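PDB 2REM: disulfide oxidoreductase, which probably catalyses thiol-disulfide exchange in the periplasm, introducing disulfide bonds into proteins as other DsbA-type thioredoxin-fold oxidoreductases do. Local coordinates for residues A[47-50]-A[51-55]. Residues are numbered along the deposited sequence; the frame is centred on the assembly and turned at random.
Sequences LQAW and GARQA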
loop_
_atom_site.group_PDB
_atom_site.type_symbol
_atom_site.label_atom_id
_atom_site.label_comp_id
_atom_site.label_asym_id
_atom_site.label_seq_id
_atom_site.Cartn_x
_atom_site.Cartn_y
_atom_site.Cartn_z
ATOM N N LEU A 47 -8.047 7.739 2.266
ATOM C CA LEU A 47 -7.008 7.082 3.036
ATOM C C LEU A 47 -5.887 8.059 3.392
ATOM O O LEU A 47 -5.385 8.060 4.512
ATOM C CB LEU A 47 -6.439 5.900 2.256
ATOM C CG LEU A 47 -5.301 5.131 2.950
ATOM C CD1 LEU A 47 -5.699 4.535 4.302
ATOM C CD2 LEU A 47 -4.847 4.054 2.036
ATOM N N GLN A 48 -5.499 8.894 2.437
ATOM C CA GLN A 48 -4.424 9.835 2.707
ATOM C C GLN A 48 -4.857 10.840 3.744
ATOM O O GLN A 48 -4.082 11.184 4.635
ATOM C CB GLN A 48 -3.895 10.502 1.429
ATOM C CG GLN A 48 -3.245 9.510 0.420
ATOM C CD GLN A 48 -1.931 8.828 0.874
ATOM O OE1 GLN A 48 -1.616 7.732 0.407
ATOM N NE2 GLN A 48 -1.167 9.473 1.751
ATOM N N ALA A 49 -6.114 11.283 3.667
ATOM C CA ALA A 49 -6.629 12.220 4.647
ATOM C C ALA A 49 -6.600 11.593 6.039
ATOM O O ALA A 49 -6.192 12.239 7.022
ATOM C CB ALA A 49 -8.048 12.659 4.282
ATOM N N TRP A 50 -7.055 10.348 6.108
ATOM C CA TRP A 50 -7.030 9.569 7.336
ATOM C C TRP A 50 -5.590 9.473 7.864
ATOM O O TRP A 50 -5.334 9.719 9.029
ATOM C CB TRP A 50 -7.623 8.177 7.081
ATOM C CG TRP A 50 -7.543 7.269 8.270
ATOM C CD1 TRP A 50 -8.499 7.068 9.222
ATOM C CD2 TRP A 50 -6.439 6.449 8.630
ATOM N NE1 TRP A 50 -8.057 6.152 10.147
ATOM C CE2 TRP A 50 -6.794 5.759 9.807
ATOM C CE3 TRP A 50 -5.175 6.220 8.064
ATOM C CZ2 TRP A 50 -5.920 4.875 10.442
ATOM C CZ3 TRP A 50 -4.318 5.342 8.687
ATOM C CH2 TRP A 50 -4.697 4.687 9.872
ATOM N N GLY A 51 -4.652 9.161 6.982
ATOM C CA GLY A 51 -3.238 9.071 7.355
ATOM C C GLY A 51 -2.735 10.348 8.013
ATOM O O GLY A 51 -2.033 10.304 9.029
ATOM N N ALA A 52 -3.133 11.486 7.459
ATOM C CA ALA A 52 -2.690 12.796 7.948
ATOM C C ALA A 52 -3.320 13.151 9.282
ATOM O O ALA A 52 -2.792 13.970 10.020
ATOM C CB ALA A 52 -3.000 13.867 6.921
ATOM N N ARG A 53 -4.467 12.554 9.573
ATOM C CA ARG A 53 -5.178 12.770 10.827
ATOM C C ARG A 53 -4.618 11.955 12.015
ATOM O O ARG A 53 -5.054 12.151 13.146
ATOM C CB ARG A 53 -6.650 12.374 10.646
ATOM C CG ARG A 53 -7.527 13.435 9.999
ATOM C CD ARG A 53 -9.014 13.190 10.288
ATOM N NE ARG A 53 -9.469 11.807 10.076
ATOM C CZ ARG A 53 -9.816 11.286 8.899
ATOM N NH1 ARG A 53 -9.722 11.993 7.778
ATOM N NH2 ARG A 53 -10.243 10.031 8.837
ATOM N N GLN A 54 -3.695 11.029 11.763
ATOM C CA GLN A 54 -3.294 10.060 12.803
ATOM C C GLN A 54 -2.294 10.632 13.795
ATOM O O GLN A 54 -1.501 11.499 13.438
ATOM C CB GLN A 54 -2.732 8.779 12.185
ATOM C CG GLN A 54 -3.745 7.997 11.359
ATOM C CD GLN A 54 -5.072 7.854 12.086
ATOM O OE1 GLN A 54 -6.099 8.382 11.640
ATOM N NE2 GLN A 54 -5.053 7.171 13.228
ATOM N N ALA A 55 -2.334 10.140 15.033
ATOM C CA ALA A 55 -1.322 10.488 16.037
ATOM C C ALA A 55 0.073 10.019 15.606
ATOM O O ALA A 55 0.212 9.235 14.659
ATOM C CB ALA A 55 -1.703 9.932 17.413
#
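L47 O accepts a hydrogen bond from G51 N at 2.8 Å, and A52 N gives the next one to Q48 O at 3.0 Å. Both are i to i+4 bonds of regular alpha-helix. The pattern then slackens: R53 N is shared by A49 O and W50 O in two weak bonds, with N-H...O angles near 130°. The chain leaves the helix in this region, and Q54 is already in an extended conformation.

The side chains of R53 and Q54 meet the W50 indole. Q54 lies over one face. Its CG makes a CH-pi contact 3.7 Å from the centroid of the six-membered ring, and its amide stacks nearly flat on the indole, the planes 12° apart. A bend at chi2 (-47°) folds the amide back over the ring. R53 comes to the ring edge instead, with NH2 3.5 Å from W50 CD1. Its guanidinium stands almost upright to the indole and turns one face to W50 CA. W50 NE1 is hydrogen-bonded to D180, and the ring also packs on V29, L176 and T179.

This is the C-terminal end of the helix in a beta-alpha-beta unit of the thioredoxin fold, the same helix that starts with the CxxC motif.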